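Local coordinates for protein ethanolamine kinase Pv091845 (Plasmodium vivax, PDB 2QG7) that probably phosphorylates ethanolamine, the first step in making phosphatidylethanolamine from it, at residues D[359-371]-D[381-395]. Residues are numbered along the deposited sequence; the frame is centred on the assembly and turned at random.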
loop_
_atom_site.group_PDB
_atom_site.type_symbol
_atom_site.label_atom_id
_atom_site.label_comp_id
_atom_site.label_asym_id
_atom_site.label_seq_id
_atom_site.Cartn_x
_atom_site.Cartn_y
_atom_site.Cartn_z
ATOM N N GLU D 359 15.387 8.567 22.927
ATOM C CA GLU D 359 15.871 7.238 23.225
ATOM C C GLU D 359 16.679 6.695 22.062
ATOM O O GLU D 359 16.252 6.765 20.920
ATOM C CB GLU D 359 14.691 6.310 23.495
ATOM C CG GLU D 359 13.928 6.581 24.805
ATOM C CD GLU D 359 12.818 7.606 24.694
ATOM O OE1 GLU D 359 12.802 8.414 23.710
ATOM O OE2 GLU D 359 11.923 7.622 25.590
ATOM N N ARG D 360 17.841 6.128 22.367
ATOM C CA ARG D 360 18.732 5.576 21.371
ATOM C C ARG D 360 18.108 4.418 20.660
ATOM O O ARG D 360 18.495 4.096 19.520
ATOM C CB ARG D 360 20.097 5.174 21.978
ATOM C CG ARG D 360 20.048 4.153 23.120
ATOM C CD ARG D 360 21.332 3.353 23.245
ATOM N NE ARG D 360 21.231 2.249 24.219
ATOM C CZ ARG D 360 22.233 1.439 24.613
ATOM N NH1 ARG D 360 23.470 1.593 24.134
ATOM N NH2 ARG D 360 22.000 0.461 25.507
ATOM N N ALA D 361 17.157 3.770 21.325
ATOM C CA ALA D 361 16.504 2.583 20.780
ATOM C C ALA D 361 15.476 2.971 19.692
ATOM O O ALA D 361 15.300 2.224 18.722
ATOM C CB ALA D 361 15.874 1.786 21.858
ATOM N N TYR D 362 14.843 4.146 19.833
ATOM C CA TYR D 362 14.051 4.711 18.741
ATOM C C TYR D 362 14.807 4.868 17.386
ATOM O O TYR D 362 14.288 4.470 16.335
ATOM C CB TYR D 362 13.449 6.032 19.143
ATOM C CG TYR D 362 12.645 6.614 18.040
ATOM C CD1 TYR D 362 11.306 6.221 17.832
ATOM C CD2 TYR D 362 13.213 7.553 17.168
ATOM C CE1 TYR D 362 10.546 6.771 16.796
ATOM C CE2 TYR D 362 12.467 8.089 16.098
ATOM C CZ TYR D 362 11.132 7.701 15.933
ATOM O OH TYR D 362 10.423 8.249 14.885
ATOM N N ASP D 363 16.013 5.443 17.429
ATOM C CA ASP D 363 16.795 5.692 16.235
ATOM C C ASP D 363 17.235 4.428 15.519
ATOM O O ASP D 363 17.329 4.412 14.300
ATOM C CB ASP D 363 18.005 6.551 16.582
ATOM C CG ASP D 363 18.350 7.580 15.502
ATOM O OD1 ASP D 363 17.504 7.850 14.594
ATOM O OD2 ASP D 363 19.478 8.119 15.594
ATOM N N ILE D 364 17.491 3.374 16.261
ATOM C CA ILE D 364 17.895 2.102 15.704
ATOM C C ILE D 364 16.708 1.323 15.095
ATOM O O ILE D 364 16.820 0.801 13.983
ATOM C CB ILE D 364 18.652 1.216 16.770
ATOM C CG1 ILE D 364 19.808 2.027 17.393
ATOM C CG2 ILE D 364 19.138 -0.152 16.153
ATOM C CD1 ILE D 364 20.419 1.405 18.675
ATOM N N ALA D 365 15.597 1.246 15.820
ATOM C CA ALA D 365 14.386 0.577 15.350
ATOM C C ALA D 365 13.737 1.319 14.166
ATOM O O ALA D 365 13.219 0.685 13.244
ATOM C CB ALA D 365 13.388 0.391 16.507
ATOM N N ASN D 366 13.757 2.656 14.204
ATOM C CA ASN D 366 13.329 3.473 13.086
ATOM C C ASN D 366 14.188 3.195 11.861
ATOM O O ASN D 366 13.651 3.058 10.777
ATOM C CB ASN D 366 13.331 4.932 13.471
ATOM C CG ASN D 366 12.817 5.858 12.352
ATOM O OD1 ASN D 366 11.616 5.858 12.030
ATOM N ND2 ASN D 366 13.721 6.639 11.765
ATOM N N HIS D 367 15.492 3.015 12.027
ATOM C CA HIS D 367 16.375 2.691 10.948
ATOM C C HIS D 367 16.087 1.299 10.392
ATOM O O HIS D 367 16.170 1.050 9.187
ATOM C CB HIS D 367 17.841 2.788 11.406
ATOM C CG HIS D 367 18.825 2.387 10.343
ATOM N ND1 HIS D 367 18.903 3.025 9.125
ATOM C CD2 HIS D 367 19.748 1.398 10.303
ATOM C CE1 HIS D 367 19.832 2.455 8.379
ATOM N NE2 HIS D 367 20.357 1.458 9.065
ATOM N N PHE D 368 15.753 0.383 11.278
ATOM C CA PHE D 368 15.434 -0.972 10.885
ATOM C C PHE D 368 14.090 -1.069 10.137
ATOM O O PHE D 368 13.940 -1.894 9.238
ATOM C CB PHE D 368 15.407 -1.855 12.117
ATOM C CG PHE D 368 16.790 -2.187 12.648
ATOM C CD1 PHE D 368 17.926 -2.052 11.826
ATOM C CD2 PHE D 368 16.960 -2.675 13.937
ATOM C CE1 PHE D 368 19.198 -2.366 12.321
ATOM C CE2 PHE D 368 18.225 -3.030 14.422
ATOM C CZ PHE D 368 19.333 -2.871 13.621
ATOM N N ASN D 369 13.137 -0.212 10.494
ATOM C CA ASN D 369 11.936 -0.091 9.689
ATOM C C ASN D 369 12.202 0.357 8.253
ATOM O O ASN D 369 11.417 0.057 7.379
ATOM C CB ASN D 369 10.872 0.799 10.342
ATOM C CG ASN D 369 10.021 0.053 11.326
ATOM O OD1 ASN D 369 9.762 -1.137 11.158
ATOM N ND2 ASN D 369 9.546 0.753 12.349
ATOM N N GLU D 370 13.286 1.082 8.033
ATOM C CA GLU D 370 13.551 1.702 6.751
ATOM C C GLU D 370 14.214 0.745 5.788
ATOM O O GLU D 370 14.589 1.107 4.710
ATOM C CB GLU D 370 14.382 2.990 6.950
ATOM C CG GLU D 370 13.673 4.169 7.707
ATOM C CD GLU D 370 12.415 4.718 6.961
ATOM O OE1 GLU D 370 11.516 5.340 7.616
ATOM O OE2 GLU D 370 12.316 4.583 5.699
ATOM N N TYR D 371 14.384 -0.489 6.190
ATOM C CA TYR D 371 14.910 -1.541 5.357
ATOM C C TYR D 371 13.815 -1.888 4.344
ATOM O O TYR D 371 14.108 -2.355 3.208
ATOM C CB TYR D 371 15.196 -2.776 6.235
ATOM C CG TYR D 371 16.560 -2.817 6.935
ATOM C CD1 TYR D 371 17.136 -1.660 7.504
ATOM C CD2 TYR D 371 17.250 -4.026 7.072
ATOM C CE1 TYR D 371 18.366 -1.714 8.147
ATOM C CE2 TYR D 371 18.484 -4.095 7.726
ATOM C CZ TYR D 371 19.033 -2.938 8.259
ATOM O OH TYR D 371 20.276 -2.995 8.884
ATOM N N THR D 381 12.657 -6.067 6.873
ATOM C CA THR D 381 13.143 -5.613 8.160
ATOM C C THR D 381 13.980 -6.737 8.803
ATOM O O THR D 381 13.690 -7.920 8.574
ATOM C CB THR D 381 11.993 -5.196 9.089
ATOM O OG1 THR D 381 11.091 -6.299 9.229
ATOM C CG2 THR D 381 11.269 -3.969 8.554
ATOM N N PRO D 382 15.044 -6.374 9.578
ATOM C CA PRO D 382 16.033 -7.415 10.014
ATOM C C PRO D 382 15.486 -8.575 10.897
ATOM O O PRO D 382 14.668 -8.339 11.810
ATOM C CB PRO D 382 17.096 -6.599 10.782
ATOM C CG PRO D 382 16.454 -5.354 11.173
ATOM C CD PRO D 382 15.405 -5.035 10.101
ATOM N N SER D 383 15.930 -9.818 10.582
ATOM C CA SER D 383 15.871 -10.931 11.579
ATOM C C SER D 383 16.727 -10.664 12.825
ATOM O O SER D 383 17.607 -9.800 12.806
ATOM C CB SER D 383 16.292 -12.272 10.968
ATOM O OG SER D 383 17.644 -12.230 10.553
ATOM N N LYS D 384 16.455 -11.406 13.910
ATOM C CA LYS D 384 17.274 -11.392 15.154
ATOM C C LYS D 384 18.780 -11.377 14.881
ATOM O O LYS D 384 19.540 -10.662 15.521
ATOM C CB LYS D 384 16.940 -12.620 16.020
ATOM C CG LYS D 384 17.469 -12.574 17.462
ATOM C CD LYS D 384 16.457 -11.952 18.429
ATOM C CE LYS D 384 16.681 -12.445 19.868
ATOM N NZ LYS D 384 18.048 -12.124 20.417
ATOM N N GLU D 385 19.175 -12.181 13.909
ATOM C CA GLU D 385 20.540 -12.346 13.471
ATOM C C GLU D 385 21.092 -11.071 12.834
ATOM O O GLU D 385 22.260 -10.697 13.060
ATOM C CB GLU D 385 20.605 -13.521 12.484
ATOM C CG GLU D 385 22.030 -13.874 12.076
ATOM C CD GLU D 385 22.161 -15.158 11.246
ATOM O OE1 GLU D 385 21.152 -15.894 11.048
ATOM O OE2 GLU D 385 23.320 -15.433 10.815
ATOM N N GLU D 386 20.247 -10.416 12.026
ATOM C CA GLU D 386 20.606 -9.163 11.371
ATOM C C GLU D 386 20.599 -7.985 12.328
ATOM O O GLU D 386 21.413 -7.073 12.190
ATOM C CB GLU D 386 19.690 -8.894 10.207
ATOM C CG GLU D 386 19.845 -9.837 9.069
ATOM C CD GLU D 386 18.847 -9.553 7.957
ATOM O OE1 GLU D 386 18.724 -8.381 7.495
ATOM O OE2 GLU D 386 18.183 -10.529 7.536
ATOM N N GLU D 387 19.686 -7.986 13.287
ATOM C CA GLU D 387 19.715 -6.988 14.340
ATOM C C GLU D 387 21.018 -7.081 15.172
ATOM O O GLU D 387 21.593 -6.066 15.611
ATOM C CB GLU D 387 18.513 -7.157 15.252
ATOM C CG GLU D 387 17.200 -6.863 14.598
ATOM C CD GLU D 387 16.005 -6.957 15.552
ATOM O OE1 GLU D 387 16.132 -7.564 16.643
ATOM O OE2 GLU D 387 14.910 -6.443 15.183
ATOM N N TYR D 388 21.452 -8.325 15.398
ATOM C CA TYR D 388 22.662 -8.640 16.135
ATOM C C TYR D 388 23.936 -8.078 15.450
ATOM O O TYR D 388 24.760 -7.399 16.093
ATOM C CB TYR D 388 22.741 -10.167 16.290
ATOM C CG TYR D 388 23.800 -10.654 17.233
ATOM C CD1 TYR D 388 23.533 -10.783 18.596
ATOM C CD2 TYR D 388 25.083 -10.988 16.754
ATOM C CE1 TYR D 388 24.503 -11.238 19.467
ATOM C CE2 TYR D 388 26.075 -11.430 17.631
ATOM C CZ TYR D 388 25.769 -11.558 18.984
ATOM O OH TYR D 388 26.744 -12.008 19.846
ATOM N N HIS D 389 24.092 -8.377 14.160
ATOM C CA HIS D 389 25.223 -7.903 13.411
ATOM C C HIS D 389 25.378 -6.378 13.454
ATOM O O HIS D 389 26.481 -5.888 13.502
ATOM C CB HIS D 389 25.194 -8.435 11.969
ATOM C CG HIS D 389 26.458 -8.158 11.198
ATOM N ND1 HIS D 389 26.582 -7.101 10.321
ATOM C CD2 HIS D 389 27.670 -8.772 11.210
ATOM C CE1 HIS D 389 27.803 -7.091 9.806
ATOM N NE2 HIS D 389 28.481 -8.098 10.321
ATOM N N PHE D 390 24.281 -5.629 13.438
ATOM C CA PHE D 390 24.328 -4.157 13.461
ATOM C C PHE D 390 24.752 -3.636 14.832
ATOM O O PHE D 390 25.575 -2.712 14.969
ATOM C CB PHE D 390 22.939 -3.589 13.100
ATOM C CG PHE D 390 22.871 -2.064 13.031
ATOM C CD1 PHE D 390 23.046 -1.392 11.817
ATOM C CD2 PHE D 390 22.571 -1.302 14.165
ATOM C CE1 PHE D 390 22.935 -0.009 11.747
ATOM C CE2 PHE D 390 22.482 0.100 14.091
ATOM C CZ PHE D 390 22.661 0.745 12.895
ATOM N N ILE D 391 24.134 -4.234 15.842
ATOM C CA ILE D 391 24.272 -3.800 17.222
ATOM C C ILE D 391 25.671 -4.135 17.756
ATOM O O ILE D 391 26.212 -3.406 18.574
ATOM C CB ILE D 391 23.134 -4.368 18.091
ATOM C CG1 ILE D 391 21.822 -3.640 17.708
ATOM C CG2 ILE D 391 23.446 -4.207 19.586
ATOM C CD1 ILE D 391 20.555 -4.180 18.300
ATOM N N MET D 392 26.245 -5.232 17.278
ATOM C CA MET D 392 27.619 -5.569 17.596
ATOM C C MET D 392 28.567 -4.428 17.179
ATOM O O MET D 392 29.423 -4.002 17.977
ATOM C CB MET D 392 28.025 -6.885 16.916
ATOM C CG MET D 392 29.536 -7.198 17.016
ATOM S SD MET D 392 29.971 -8.483 15.831
ATOM C CE MET D 392 29.591 -9.935 16.869
ATOM N N HIS D 393 28.418 -3.947 15.943
ATOM C CA HIS D 393 29.257 -2.860 15.452
ATOM C C HIS D 393 28.794 -1.494 15.929
ATOM O O HIS D 393 29.512 -0.505 15.811
ATOM C CB HIS D 393 29.405 -2.896 13.938
ATOM C CG HIS D 393 30.069 -4.130 13.427
ATOM N ND1 HIS D 393 31.428 -4.343 13.543
ATOM C CD2 HIS D 393 29.567 -5.219 12.795
ATOM C CE1 HIS D 393 31.734 -5.504 12.986
ATOM N NE2 HIS D 393 30.624 -6.058 12.526
ATOM N N TYR D 394 27.595 -1.450 16.493
ATOM C CA TYR D 394 27.096 -0.218 17.102
ATOM C C TYR D 394 27.766 -0.051 18.456
ATOM O O TYR D 394 28.310 0.993 18.761
ATOM C CB TYR D 394 25.546 -0.209 17.223
ATOM C CG TYR D 394 24.979 0.913 18.076
ATOM C CD1 TYR D 394 24.864 2.215 17.574
ATOM C CD2 TYR D 394 24.588 0.686 19.384
ATOM C CE1 TYR D 394 24.337 3.250 18.360
ATOM C CE2 TYR D 394 24.130 1.713 20.195
ATOM C CZ TYR D 394 23.979 2.994 19.661
ATOM O OH TYR D 394 23.455 4.015 20.435
ATOM N N LEU D 395 27.687 -1.080 19.286
ATOM C CA LEU D 395 28.238 -1.019 20.620
ATOM C C LEU D 395 29.781 -1.124 20.630
ATOM O O LEU D 395 30.407 -0.581 21.515
ATOM C CB LEU D 395 27.620 -2.107 21.488
ATOM C CG LEU D 395 26.183 -1.897 21.922
ATOM C CD1 LEU D 395 25.687 -3.155 22.518
ATOM C CD2 LEU D 395 26.006 -0.717 22.895
HETATM O O HOH W 1 24.812 3.833 23.012
#
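F390, with CG anti to its backbone N (chi1 -178°), reaches across to helix 360-369, and F368, with CG beside its own N, meets it there at the middle of the contact. Their pairing is T-shaped, with planes at 75° and centroids 5.0 Å apart; the edge of F368 is directed at the face of F390, F368 CZ lying 3.6 Å from F390 CD2. On the F368 ring itself, P382 CG rests over one face, 3.8 Å from the centroid, as a CH-pi contact. The same proline offers CD to the face of Y371, 4.1 Å from that centroid, so P382 sits in the corner formed by these two rings of 359-371, touching a face of each. H367 extends the aromatic cluster, its CD2 3.8 Å from F390 CE1 in an oblique approach, while its ND1 is hydrogen-bonded to L297 O. Toward the other end, I364 divides its branches: CG2 packs against F390, and CD1 sits over the Y394 face. Beyond it a water accepts from R360 NH1 (2.8 Å) and also hydrogen-bonds Y394 OH, whose further partner is H210; R360 NE forms a salt bridge with E409. The direct contacts between side chains are mostly apolar. Helices 196-210, 400-410 and 413-430 pack around them. The segment axes, 12.2 Å apart at 132°, are too widely spaced for close backbone packing, and large side chains fill the gap. These features describe an aromatic-rich helix-helix core within the mainly helical part of a choline/ethanolamine kinase, a family related to protein kinases.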